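Local coordinates for peptidoglycan synthetase penicillin-binding protein 3 (Bifidobacterium adolescentis, PDB 4YE5) that probably binds penicillin and cross-links cell-wall peptidoglycan as a membrane-attached transpeptidase, at residues 76-81 with 92-97; 154-159 with 217-222; 187-192 with 202-207; 334-339 with 560-565; 501-506 with 520-525. All blocks are in the same frame, centred on the assembly; numbering follows the deposited sequence.

Overall arrangement
The chain first closes contact 1, a short loop in the outlying N-terminal part, where 76-81 comes to rest on helix 87-99. Contact 2 (154-159 with 217-222) closes a wider loop near the middle of the elongated molecule, and the hairpin of contact 3 lies wholly within that loop although its centre is about 43 Å away, back toward contact 1. Farther along, contact 4 closes a loop of some 220 residues, tying helix 335-340 to the C-terminal tail, and contact 5, the 501-506/520-525 hairpin of the central sheet, falls between the ends of contact 4. No two contacts cross along the chain; the centres of contacts 1 and 4 lie about 88 Å apart.

Contact 1. Residues 76-81 with 92-97; sequences HQINGK and ARLLAP
I78 and L94 make the main apolar meeting between this loop and the helix: I78 CG1 rests 3.8 Å from L94 CD2, the two branched chains leaning across each other at a slant. The tip of I78, CD1, touches both L94 CD2 and R93 CB, 3.9 Å from each, so the first carbon of the arginine supplies the apolar surface while the rest of that chain runs on, extended, and its NH1 bonds to V83 O. L94 spreads its two methyls between different partners. CD2 faces I78 and also the backbone oxygen of Q77, whereas CD1 lies 4.1 Å from H76 CD2, the leucine and histidine side chains crossing at about a right angle.

The histidine is held from behind. Its CG lies anti to the carbonyl carbon (chi1 -56°), which carries the buried ring toward the helix. There ND1 accepts from T65 N and NE2 donates to N135 O, so both ring nitrogens are satisfied and the rotation of the ring is fixed; F62 meets it edge-to-face. Imidazole suits this place because it can join two backbone groups and still offer a carbon to L94.

I78 is positioned by the reversal that follows it. I78 N bonds to K81 O at 2.9 Å and K81 N to I78 O at 3.1 Å, while N79 and G80 at the corners take positive phi, a conformation that asparagine and glycine adopt readily. Next to H76, the disulfide C67-C75 ties the loop to itself. The arrangement is that of a type I' beta turn whose first residue packs on a helix.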
# COMPACT_ATOMS: atom_id res chain seq x y z
N HIS A 76 29.35 30.78 31.64
CA HIS A 76 27.97 31.21 31.70
C HIS A 76 27.95 32.69 32.00
O HIS A 76 28.68 33.18 32.88
CB HIS A 76 27.21 30.41 32.77
CG HIS A 76 27.29 28.93 32.58
ND1 HIS A 76 28.22 28.14 33.23
CD2 HIS A 76 26.56 28.09 31.80
CE1 HIS A 76 28.05 26.88 32.87
NE2 HIS A 76 27.06 26.82 32.00
N GLN A 77 27.14 33.43 31.25
CA GLN A 77 27.01 34.86 31.47
C GLN A 77 25.63 35.36 31.04
O GLN A 77 24.96 34.74 30.23
CB GLN A 77 28.11 35.63 30.73
CG GLN A 77 28.24 35.27 29.26
CD GLN A 77 29.38 36.01 28.57
OE1 GLN A 77 29.95 36.96 29.12
NE2 GLN A 77 29.73 35.58 27.36
N ILE A 78 25.22 36.47 31.62
CA ILE A 78 23.99 37.14 31.20
C ILE A 78 24.34 38.61 31.02
O ILE A 78 24.85 39.25 31.94
CB ILE A 78 22.88 36.98 32.25
CG1 ILE A 78 22.35 35.54 32.23
CG2 ILE A 78 21.72 37.93 31.93
CD1 ILE A 78 21.91 35.03 33.58
N ASN A 79 24.11 39.11 29.81
CA ASN A 79 24.46 40.49 29.47
C ASN A 79 25.92 40.78 29.78
O ASN A 79 26.25 41.85 30.28
CB ASN A 79 23.55 41.48 30.20
CG ASN A 79 22.07 41.26 29.90
OD1 ASN A 79 21.70 40.90 28.78
ND2 ASN A 79 21.22 41.47 30.90
N GLY A 80 26.78 39.80 29.52
CA GLY A 80 28.22 39.98 29.67
C GLY A 80 28.76 39.95 31.09
O GLY A 80 29.90 40.35 31.32
N LYS A 81 27.96 39.47 32.04
CA LYS A 81 28.35 39.43 33.45
C LYS A 81 28.02 38.06 34.04
O LYS A 81 27.16 37.35 33.52
CB LYS A 81 27.62 40.52 34.25
CG LYS A 81 27.90 41.97 33.78
CD LYS A 81 29.30 42.44 34.20
CE LYS A 81 29.72 43.69 33.43
NZ LYS A 81 29.83 43.43 31.96
N ALA A 92 17.44 28.98 36.07
CA ALA A 92 16.23 29.72 35.72
C ALA A 92 16.56 31.05 35.05
O ALA A 92 15.95 31.43 34.06
CB ALA A 92 15.32 29.93 36.96
N ARG A 93 17.56 31.76 35.60
CA ARG A 93 17.98 33.05 35.05
C ARG A 93 18.51 32.93 33.63
O ARG A 93 18.27 33.79 32.78
CB ARG A 93 19.06 33.68 35.92
CG ARG A 93 18.53 34.65 36.91
CD ARG A 93 19.63 35.21 37.79
NE ARG A 93 19.04 35.92 38.92
CZ ARG A 93 19.74 36.56 39.85
NH1 ARG A 93 21.08 36.58 39.81
NH2 ARG A 93 19.10 37.17 40.82
N LEU A 94 19.27 31.87 33.39
CA LEU A 94 19.81 31.63 32.05
C LEU A 94 18.69 31.31 31.07
O LEU A 94 18.68 31.78 29.94
CB LEU A 94 20.85 30.50 32.10
CG LEU A 94 22.19 30.84 32.76
CD1 LEU A 94 22.98 29.59 33.12
CD2 LEU A 94 23.02 31.77 31.85
N LEU A 95 17.72 30.53 31.53
CA LEU A 95 16.67 30.02 30.65
C LEU A 95 15.59 31.04 30.37
O LEU A 95 15.00 31.03 29.28
CB LEU A 95 15.97 28.82 31.29
CG LEU A 95 16.57 27.44 31.15
CD1 LEU A 95 15.70 26.45 31.93
CD2 LEU A 95 16.62 27.10 29.69
N ALA A 96 15.28 31.86 31.37
CA ALA A 96 14.11 32.74 31.31
C ALA A 96 13.96 33.57 30.02
O ALA A 96 12.91 33.52 29.37
CB ALA A 96 14.03 33.63 32.57
N PRO A 97 15.01 34.31 29.61
CA PRO A 97 14.86 35.10 28.37
C PRO A 97 14.74 34.25 27.11
O PRO A 97 14.17 34.70 26.12
CB PRO A 97 16.14 35.93 28.32
CG PRO A 97 17.12 35.20 29.17
CD PRO A 97 16.31 34.57 30.26

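Contact 2. Residues 154-159 with 217-222; sequences TLMGSL and LTIDRD
M156, a selenomethionine, reaches across to I219 and L217. From CB the chain starts with CG wedged between the backbone N and the carbonyl carbon (chi1 67°), then runs straight through CG toward 217-222. SE meets I219 CG2 at 3.9 Å and L217 CD1 at 4.3 Å. A bend at chi3 swings CE toward the R221 side, where M156 CE lies 3.8 Å from I219 CG2; the two chains run past each other in opposite directions. The long unbranched methionine chain, here with selenium in place of sulfur, fits between branched neighbours.

On one flank L159 CD2 touches I219 CD1 at 4.4 Å. On the other, L155 CD2 presses against R221 CG at 3.5 Å, the two chains crossing at about a right angle; the arginine lends its aliphatic part here while its NH1 bonds to N152 OD1.

Both segments lead into helices, M156 and D220 each holding the N-cap position, and M156 N bonds to E228 OE2 on helix 221-238. That helix also covers L155 and M156 through Q224. Strand 42-46 places L43 against M156 and L217, and I173 of helix 172-176 packs on L159 and L217.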
# COMPACT_ATOMS: atom_id res chain seq x y z
N THR A 154 -8.34 12.26 3.97
CA THR A 154 -8.86 10.91 3.78
C THR A 154 -8.26 10.13 2.61
O THR A 154 -8.48 8.91 2.51
CB THR A 154 -10.40 10.92 3.57
OG1 THR A 154 -10.70 11.72 2.42
CG2 THR A 154 -11.10 11.51 4.80
N LEU A 155 -7.56 10.82 1.71
CA LEU A 155 -6.99 10.14 0.54
C LEU A 155 -6.14 8.95 0.97
O LEU A 155 -5.25 9.09 1.79
CB LEU A 155 -6.14 11.10 -0.31
CG LEU A 155 -5.52 10.45 -1.55
CD1 LEU A 155 -6.56 10.22 -2.64
CD2 LEU A 155 -4.37 11.30 -2.08
N MSE A 156 -6.44 7.77 0.42
CA MSE A 156 -5.74 6.52 0.77
C MSE A 156 -5.40 6.39 2.28
O MSE A 156 -4.32 5.93 2.65
CB MSE A 156 -4.48 6.34 -0.12
CG MSE A 156 -3.34 7.39 0.11
SE MSE A 156 -1.76 7.09 -1.05
CE MSE A 156 -1.83 8.79 -1.97
N GLY A 157 -6.34 6.78 3.14
CA GLY A 157 -6.07 6.91 4.57
C GLY A 157 -5.61 5.63 5.24
O GLY A 157 -4.64 5.63 6.00
N SER A 158 -6.26 4.51 4.93
CA SER A 158 -5.91 3.27 5.62
C SER A 158 -4.71 2.62 4.97
O SER A 158 -4.01 1.79 5.59
CB SER A 158 -7.10 2.30 5.62
OG SER A 158 -7.49 2.00 4.29
N LEU A 159 -4.44 2.99 3.72
CA LEU A 159 -3.21 2.52 3.07
C LEU A 159 -1.97 3.21 3.67
O LEU A 159 -0.92 2.59 3.82
CB LEU A 159 -3.25 2.78 1.55
CG LEU A 159 -2.07 2.26 0.73
CD1 LEU A 159 -1.89 0.76 0.89
CD2 LEU A 159 -2.22 2.63 -0.75
N LEU A 217 6.24 6.64 -3.16
CA LEU A 217 5.36 5.54 -3.59
C LEU A 217 5.24 5.54 -5.11
O LEU A 217 5.51 6.55 -5.74
CB LEU A 217 3.94 5.74 -3.00
CG LEU A 217 3.87 5.96 -1.48
CD1 LEU A 217 2.37 5.99 -1.03
CD2 LEU A 217 4.62 4.83 -0.80
N THR A 218 4.83 4.41 -5.68
CA THR A 218 4.43 4.38 -7.08
C THR A 218 3.02 4.97 -7.26
O THR A 218 2.61 5.28 -8.39
CB THR A 218 4.41 2.96 -7.62
OG1 THR A 218 3.49 2.19 -6.84
CG2 THR A 218 5.84 2.32 -7.54
N ILE A 219 2.28 5.10 -6.16
CA ILE A 219 0.92 5.64 -6.21
C ILE A 219 0.94 7.08 -6.73
O ILE A 219 1.77 7.88 -6.31
CB ILE A 219 0.27 5.67 -4.80
CG1 ILE A 219 0.18 4.27 -4.20
CG2 ILE A 219 -1.12 6.36 -4.85
CD1 ILE A 219 -0.88 3.36 -4.86
N ASP A 220 0.03 7.38 -7.65
CA ASP A 220 -0.17 8.75 -8.14
C ASP A 220 -1.39 9.33 -7.46
O ASP A 220 -2.48 8.77 -7.55
CB ASP A 220 -0.43 8.73 -9.65
CG ASP A 220 -0.57 10.13 -10.24
OD1 ASP A 220 -1.67 10.71 -10.09
OD2 ASP A 220 0.41 10.64 -10.83
N ARG A 221 -1.20 10.48 -6.81
CA ARG A 221 -2.22 11.15 -6.00
C ARG A 221 -3.48 11.41 -6.82
O ARG A 221 -4.58 11.21 -6.34
CB ARG A 221 -1.65 12.49 -5.48
CG ARG A 221 -2.23 13.05 -4.20
CD ARG A 221 -1.55 14.39 -3.81
NE ARG A 221 -1.68 15.34 -4.90
CZ ARG A 221 -2.59 16.31 -4.95
NH1 ARG A 221 -3.41 16.53 -3.94
NH2 ARG A 221 -2.64 17.10 -6.01
N ASP A 222 -3.31 11.84 -8.07
CA ASP A 222 -4.45 12.14 -8.94
C ASP A 222 -5.21 10.89 -9.39
O ASP A 222 -6.44 10.88 -9.43
CB ASP A 222 -4.02 12.97 -10.16
CG ASP A 222 -3.25 14.24 -9.75
OD1 ASP A 222 -3.88 15.14 -9.14
OD2 ASP A 222 -2.03 14.33 -10.03

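Contact 3. Residues 187-192 with 202-207; sequences YQVYQQ and TMTESK
An antiparallel beta hairpin brings Y187-Q191 alongside T202-K207, with a beta bulge where the register slips by one residue between V189 and Y190. T204 is the extra residue, its N bonding to V189 O, and V189 N bonds to E205 O. Regular pairing runs on to Y187 and K207, where Y187 N bonds to K207 O and K207 N to Y187 O; past the bulge Q191 N makes a single bond to T202 O.

On the face that carries Y187, V189 and E205, the tyrosine ring lies over its cross-strand partner. With CG between the backbone N and the carbonyl carbon (chi1 59°), the ring leans across to the neighbouring strand, and K207 CB stands 3.7 Å from its centroid, 21° off the normal, a CH-pi contact. The lysine is extended and carries its ammonium beyond the ring, while E205 OE2 approaches the ring edge. The glutamate stem serves V189, whose CG2 meets E205 CG at 3.5 Å. At the bulge T204 OG1 donates to Q191 OE1 at 2.9 Å, in the carbonyl plane and on a lone pair.

The face with Q188, Y190 and M203 is built round a Met-aromatic contact. Selenomethionine M203 runs alongside the Y190 ring, CG over one face at 4.2 Å from the centroid and SE oblique to it, while SE also touches Q188 CG at 3.6 Å. The buried Y190 OH donates to Q188 OE1 at 2.7 Å from well above the carbonyl plane.

Strand 23-28 completes the sheet on the other edge of 186-191, where T24 and V26 pair with Y190 and Q188 and T23 and T25 touch V189; 202-207 is thus an outermost strand within the chain.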
# COMPACT_ATOMS: atom_id res chain seq x y z
N TYR A 187 22.81 10.35 20.64
CA TYR A 187 22.80 10.61 22.07
C TYR A 187 23.97 11.52 22.50
O TYR A 187 24.91 11.75 21.73
CB TYR A 187 22.86 9.29 22.85
CG TYR A 187 24.09 8.46 22.50
CD1 TYR A 187 25.33 8.75 23.06
CD2 TYR A 187 24.01 7.40 21.60
CE1 TYR A 187 26.45 8.02 22.75
CE2 TYR A 187 25.13 6.65 21.28
CZ TYR A 187 26.35 6.96 21.86
OH TYR A 187 27.46 6.22 21.54
N GLN A 188 23.88 12.03 23.72
CA GLN A 188 24.97 12.79 24.36
C GLN A 188 25.12 12.26 25.77
O GLN A 188 24.13 12.01 26.45
CB GLN A 188 24.64 14.28 24.44
CG GLN A 188 24.64 15.01 23.09
CD GLN A 188 23.89 16.33 23.14
OE1 GLN A 188 23.19 16.61 24.10
NE2 GLN A 188 24.03 17.13 22.10
N VAL A 189 26.36 12.11 26.22
CA VAL A 189 26.59 11.68 27.58
C VAL A 189 27.30 12.79 28.34
O VAL A 189 28.29 13.33 27.86
CB VAL A 189 27.43 10.39 27.60
CG1 VAL A 189 27.64 9.92 29.02
CG2 VAL A 189 26.73 9.31 26.77
N TYR A 190 26.78 13.14 29.52
CA TYR A 190 27.35 14.25 30.29
C TYR A 190 27.89 13.75 31.62
O TYR A 190 27.26 12.91 32.25
CB TYR A 190 26.27 15.28 30.57
CG TYR A 190 25.82 16.00 29.34
CD1 TYR A 190 26.50 17.13 28.88
CD2 TYR A 190 24.72 15.55 28.60
CE1 TYR A 190 26.10 17.78 27.73
CE2 TYR A 190 24.31 16.21 27.46
CZ TYR A 190 25.01 17.32 27.03
OH TYR A 190 24.61 17.96 25.89
N GLN A 191 29.03 14.26 32.07
CA GLN A 191 29.46 13.98 33.43
C GLN A 191 28.87 15.07 34.31
O GLN A 191 29.29 16.21 34.25
CB GLN A 191 30.98 13.98 33.55
CG GLN A 191 31.69 13.12 32.52
CD GLN A 191 31.32 11.65 32.59
OE1 GLN A 191 30.98 11.03 31.57
NE2 GLN A 191 31.38 11.07 33.79
N GLN A 192 27.87 14.72 35.11
CA GLN A 192 27.23 15.75 35.93
C GLN A 192 27.73 15.71 37.36
O GLN A 192 27.55 16.67 38.11
CB GLN A 192 25.69 15.67 35.87
CG GLN A 192 25.05 16.19 34.57
CD GLN A 192 25.39 17.67 34.22
OE1 GLN A 192 25.33 18.05 33.05
NE2 GLN A 192 25.73 18.49 35.23
N THR A 202 30.52 18.44 31.72
CA THR A 202 31.28 18.09 30.52
C THR A 202 30.60 17.00 29.68
O THR A 202 30.26 15.93 30.19
CB THR A 202 32.69 17.61 30.87
OG1 THR A 202 33.37 18.63 31.63
CG2 THR A 202 33.47 17.28 29.58
N MSE A 203 30.41 17.27 28.39
CA MSE A 203 29.92 16.24 27.48
C MSE A 203 31.07 15.34 27.03
O MSE A 203 31.95 15.78 26.29
CB MSE A 203 29.24 16.89 26.27
CG MSE A 203 28.46 15.88 25.43
SE MSE A 203 27.84 16.61 23.72
CE MSE A 203 27.31 18.40 24.25
N THR A 204 31.09 14.08 27.47
CA THR A 204 32.25 13.22 27.17
C THR A 204 32.09 12.35 25.95
O THR A 204 33.07 11.82 25.42
CB THR A 204 32.60 12.34 28.35
OG1 THR A 204 31.41 11.66 28.79
CG2 THR A 204 33.17 13.18 29.47
N GLU A 205 30.86 12.17 25.49
CA GLU A 205 30.67 11.52 24.21
C GLU A 205 29.34 11.91 23.59
O GLU A 205 28.39 12.31 24.28
CB GLU A 205 30.82 9.99 24.30
CG GLU A 205 29.90 9.30 25.28
CD GLU A 205 30.09 7.78 25.32
OE1 GLU A 205 30.52 7.27 26.38
OE2 GLU A 205 29.81 7.10 24.31
N SER A 206 29.29 11.82 22.27
CA SER A 206 28.05 12.06 21.58
C SER A 206 28.06 11.26 20.30
O SER A 206 29.12 10.91 19.77
CB SER A 206 27.84 13.55 21.30
OG SER A 206 28.70 14.01 20.27
N LYS A 207 26.86 10.98 19.82
CA LYS A 207 26.66 10.30 18.55
C LYS A 207 25.48 11.00 17.90
O LYS A 207 24.43 11.13 18.51
CB LYS A 207 26.34 8.82 18.80
CG LYS A 207 26.06 8.02 17.53
CD LYS A 207 25.69 6.60 17.87
CE LYS A 207 25.31 5.79 16.64
NZ LYS A 207 24.99 4.39 17.03

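Contact 4. Residues 334-339 with 560-565; sequences TLAGIL and DAIPVN
T334 faces P563 and V564 with a side chain turned so that one hydroxyl does two jobs. Its OG1 sits between the backbone N and the carbonyl carbon (chi1 62°); from there it donates to P563 O at 2.6 Å and accepts from G337 N at 3.2 Å. The second bond is a helix N-cap, a role that threonine, with a short hydroxyl side chain, fills well, and the first couples that cap to the C-terminal tail. The methyl CG2 is directed to the carbonyl oxygens of the tail, with N565 O 3.7 Å from it.

The backbone of T334 adds a further hold, T334 N bonding to V564 O at 3.1 Å, though it comes from well above the carbonyl plane (63° out of it). The same oxygen receives a CA-H...O contact from G337 CA at 3.3 Å. Glycine suits that position because V564 O occupies the space into which a beta carbon would project, and the two backbones can come together there.

V564 sets out away from the helix, yet its CB and CG1 still lie against G337 CA. The small A336 presents its methyl: A336 CB lies 4.3 Å from I562 CG2 and 4.4 Å from V564 CG1, a light apolar touch beside the polar cap.

The tail is held further back by N463 of helix 455-470, which bonds to D560 O and I562 N, and the same helix packs A464 on A336 and S467 on V564. On its other sides helix 335-340 turns L335 and L339 to helix 290-299 and I338 to strand 308-311.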
# COMPACT_ATOMS: atom_id res chain seq x y z
N THR A 334 -16.06 -21.91 -30.14
CA THR A 334 -14.64 -22.23 -30.12
C THR A 334 -14.11 -22.12 -28.70
O THR A 334 -14.85 -21.72 -27.80
CB THR A 334 -13.84 -21.27 -30.98
OG1 THR A 334 -13.99 -19.95 -30.45
CG2 THR A 334 -14.32 -21.34 -32.46
N LEU A 335 -12.84 -22.46 -28.49
CA LEU A 335 -12.27 -22.33 -27.16
C LEU A 335 -12.32 -20.86 -26.71
O LEU A 335 -12.65 -20.58 -25.56
CB LEU A 335 -10.83 -22.84 -27.12
CG LEU A 335 -10.23 -22.95 -25.71
CD1 LEU A 335 -11.01 -23.98 -24.89
CD2 LEU A 335 -8.76 -23.33 -25.78
N ALA A 336 -12.03 -19.94 -27.62
CA ALA A 336 -12.16 -18.52 -27.33
C ALA A 336 -13.59 -18.16 -26.90
O ALA A 336 -13.80 -17.39 -25.96
CB ALA A 336 -11.73 -17.68 -28.53
N GLY A 337 -14.58 -18.75 -27.57
CA GLY A 337 -15.98 -18.51 -27.23
C GLY A 337 -16.38 -19.04 -25.86
O GLY A 337 -17.23 -18.46 -25.18
N ILE A 338 -15.79 -20.16 -25.46
CA ILE A 338 -16.02 -20.69 -24.10
C ILE A 338 -15.61 -19.64 -23.05
O ILE A 338 -16.29 -19.46 -22.02
CB ILE A 338 -15.31 -22.05 -23.89
CG1 ILE A 338 -16.11 -23.16 -24.59
CG2 ILE A 338 -15.14 -22.36 -22.39
CD1 ILE A 338 -15.32 -24.43 -24.91
N LEU A 339 -14.50 -18.96 -23.31
CA LEU A 339 -14.04 -17.87 -22.44
C LEU A 339 -15.05 -16.71 -22.48
O LEU A 339 -15.52 -16.23 -21.44
CB LEU A 339 -12.66 -17.34 -22.87
CG LEU A 339 -12.13 -16.23 -21.94
CD1 LEU A 339 -11.84 -16.77 -20.51
CD2 LEU A 339 -10.93 -15.43 -22.51
N ASP A 560 -7.89 -8.76 -36.40
CA ASP A 560 -7.44 -10.15 -36.29
C ASP A 560 -8.24 -11.00 -35.29
O ASP A 560 -7.68 -11.91 -34.67
CB ASP A 560 -5.94 -10.20 -35.95
CG ASP A 560 -5.62 -9.55 -34.60
OD1 ASP A 560 -6.51 -8.90 -33.99
OD2 ASP A 560 -4.46 -9.69 -34.15
N ALA A 561 -9.52 -10.70 -35.13
CA ALA A 561 -10.31 -11.38 -34.09
C ALA A 561 -10.31 -12.89 -34.29
O ALA A 561 -10.52 -13.36 -35.39
CB ALA A 561 -11.76 -10.85 -34.08
N ILE A 562 -10.04 -13.64 -33.24
CA ILE A 562 -10.14 -15.09 -33.33
C ILE A 562 -11.62 -15.43 -33.15
O ILE A 562 -12.25 -14.92 -32.24
CB ILE A 562 -9.25 -15.78 -32.27
CG1 ILE A 562 -7.77 -15.51 -32.59
CG2 ILE A 562 -9.51 -17.29 -32.23
CD1 ILE A 562 -6.84 -15.76 -31.42
N PRO A 563 -12.18 -16.25 -34.05
CA PRO A 563 -13.61 -16.57 -33.99
C PRO A 563 -14.05 -17.18 -32.66
O PRO A 563 -13.33 -18.01 -32.07
CB PRO A 563 -13.81 -17.58 -35.15
CG PRO A 563 -12.42 -17.98 -35.58
CD PRO A 563 -11.53 -16.82 -35.24
N VAL A 564 -15.21 -16.77 -32.19
CA VAL A 564 -15.75 -17.25 -30.92
C VAL A 564 -16.81 -18.34 -31.13
O VAL A 564 -17.24 -19.02 -30.19
CB VAL A 564 -16.37 -16.09 -30.11
CG1 VAL A 564 -15.28 -15.30 -29.41
CG2 VAL A 564 -17.22 -15.18 -31.03
N ASN A 565 -17.24 -18.50 -32.37
CA ASN A 565 -18.15 -19.60 -32.70
C ASN A 565 -17.81 -20.23 -34.04
O ASN A 565 -16.88 -19.79 -34.71
CB ASN A 565 -19.61 -19.14 -32.66
CG ASN A 565 -19.83 -17.83 -33.39
OD1 ASN A 565 -19.37 -17.66 -34.52
ND2 ASN A 565 -20.51 -16.89 -32.73

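Contact 5. Residues 501-506 with 520-525; sequences SIISDY and TVVLKD
S501 and D525 pin the open end, away from the turn, of an antiparallel beta hairpin, strands 501-510 and 517-524, in the five-stranded sheet of the transpeptidase domain. This end is tight. D525, just past its strand, takes positive phi and aims its carboxylate back at the first strand, where OD1 accepts from I502 N at 2.9 Å, on the syn side but 32° out of the carboxylate plane. Its own N returns a bond to I502 O at 2.8 Å, and the strand pairing continues through S504 and L523.

Toward the turn one bond, Y506 N to V521 O, is weak, although V521 N to Y506 O is sound. I502, partly exposed, is the more open side; its side chain meets D525 through CG1, near OD1, its backbone through N and O. Between the ends, V522 puts CG1 3.9 Å from I503 CB and CG2 3.9 Å from D505 CB; a branched valine can serve both neighbours. W242 and F283 cover I503 and V522 on this face, while helix 535-549 backs Y506 and V521 on the other.

At the tight end, S501 OG accepts from A495 N and donates to the syn lone pair of D525 OD2 at 2.7 Å.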
# COMPACT_ATOMS: atom_id res chain seq x y z
N SER A 501 -24.76 -13.51 -0.48
CA SER A 501 -24.06 -12.34 -1.00
C SER A 501 -23.12 -12.76 -2.10
O SER A 501 -22.61 -13.89 -2.10
CB SER A 501 -23.28 -11.61 0.10
OG SER A 501 -24.15 -10.87 0.95
N ILE A 502 -22.88 -11.86 -3.05
CA ILE A 502 -21.93 -12.12 -4.11
C ILE A 502 -21.02 -10.91 -4.32
O ILE A 502 -21.33 -9.82 -3.86
CB ILE A 502 -22.66 -12.40 -5.46
CG1 ILE A 502 -23.37 -11.15 -5.94
CG2 ILE A 502 -23.68 -13.57 -5.31
CD1 ILE A 502 -23.23 -10.89 -7.43
N ILE A 503 -19.88 -11.13 -4.97
CA ILE A 503 -19.11 -10.04 -5.50
C ILE A 503 -19.27 -10.06 -7.01
O ILE A 503 -19.51 -11.13 -7.59
CB ILE A 503 -17.61 -10.16 -5.17
CG1 ILE A 503 -17.14 -11.57 -5.49
CG2 ILE A 503 -17.38 -9.85 -3.68
CD1 ILE A 503 -15.73 -11.65 -5.92
N SER A 504 -19.18 -8.88 -7.61
CA SER A 504 -19.01 -8.69 -9.05
C SER A 504 -17.56 -8.26 -9.26
O SER A 504 -17.13 -7.26 -8.68
CB SER A 504 -19.94 -7.56 -9.51
OG SER A 504 -19.68 -7.13 -10.84
N ASP A 505 -16.80 -9.00 -10.07
CA ASP A 505 -15.43 -8.59 -10.36
C ASP A 505 -15.22 -8.42 -11.85
O ASP A 505 -15.97 -8.97 -12.67
CB ASP A 505 -14.35 -9.50 -9.71
CG ASP A 505 -14.41 -10.97 -10.16
OD1 ASP A 505 -15.31 -11.34 -10.92
OD2 ASP A 505 -13.53 -11.77 -9.72
N TYR A 506 -14.22 -7.63 -12.20
CA TYR A 506 -14.03 -7.27 -13.59
C TYR A 506 -12.61 -6.76 -13.70
O TYR A 506 -12.20 -5.94 -12.89
CB TYR A 506 -15.03 -6.17 -14.01
CG TYR A 506 -15.31 -6.09 -15.51
CD1 TYR A 506 -14.45 -5.40 -16.38
CD2 TYR A 506 -16.45 -6.68 -16.06
CE1 TYR A 506 -14.74 -5.31 -17.78
CE2 TYR A 506 -16.73 -6.60 -17.44
CZ TYR A 506 -15.88 -5.92 -18.29
OH TYR A 506 -16.17 -5.85 -19.67
N THR A 520 -8.64 -3.34 -12.14
CA THR A 520 -9.53 -4.36 -11.63
C THR A 520 -10.47 -3.74 -10.61
O THR A 520 -10.04 -2.95 -9.77
CB THR A 520 -8.73 -5.49 -10.97
OG1 THR A 520 -7.83 -6.06 -11.93
CG2 THR A 520 -9.67 -6.59 -10.45
N VAL A 521 -11.74 -4.11 -10.67
CA VAL A 521 -12.74 -3.62 -9.72
C VAL A 521 -13.50 -4.81 -9.13
O VAL A 521 -13.84 -5.75 -9.85
CB VAL A 521 -13.73 -2.64 -10.39
CG1 VAL A 521 -14.94 -2.33 -9.45
CG2 VAL A 521 -13.02 -1.34 -10.76
N VAL A 522 -13.74 -4.78 -7.82
CA VAL A 522 -14.56 -5.78 -7.14
C VAL A 522 -15.60 -5.08 -6.29
O VAL A 522 -15.24 -4.23 -5.47
CB VAL A 522 -13.69 -6.69 -6.23
CG1 VAL A 522 -14.54 -7.80 -5.63
CG2 VAL A 522 -12.50 -7.28 -7.03
N LEU A 523 -16.88 -5.41 -6.48
CA LEU A 523 -17.97 -4.80 -5.71
C LEU A 523 -18.76 -5.89 -5.03
O LEU A 523 -19.05 -6.92 -5.64
CB LEU A 523 -18.94 -4.02 -6.64
CG LEU A 523 -18.30 -3.01 -7.60
CD1 LEU A 523 -19.39 -2.45 -8.53
CD2 LEU A 523 -17.63 -1.86 -6.82
N LYS A 524 -19.12 -5.67 -3.77
CA LYS A 524 -19.94 -6.63 -3.04
C LYS A 524 -21.40 -6.23 -3.08
O LYS A 524 -21.75 -5.11 -2.74
CB LYS A 524 -19.48 -6.78 -1.58
CG LYS A 524 -20.32 -7.84 -0.81
CD LYS A 524 -19.73 -8.14 0.59
CE LYS A 524 -20.69 -9.06 1.37
NZ LYS A 524 -20.04 -9.69 2.58
N ASP A 525 -22.24 -7.17 -3.51
CA ASP A 525 -23.68 -6.95 -3.59
C ASP A 525 -24.11 -5.66 -4.30
O ASP A 525 -24.90 -4.89 -3.74
CB ASP A 525 -24.28 -7.01 -2.18
CG ASP A 525 -24.25 -8.42 -1.59
OD1 ASP A 525 -24.34 -9.40 -2.36
OD2 ASP A 525 -24.15 -8.55 -0.35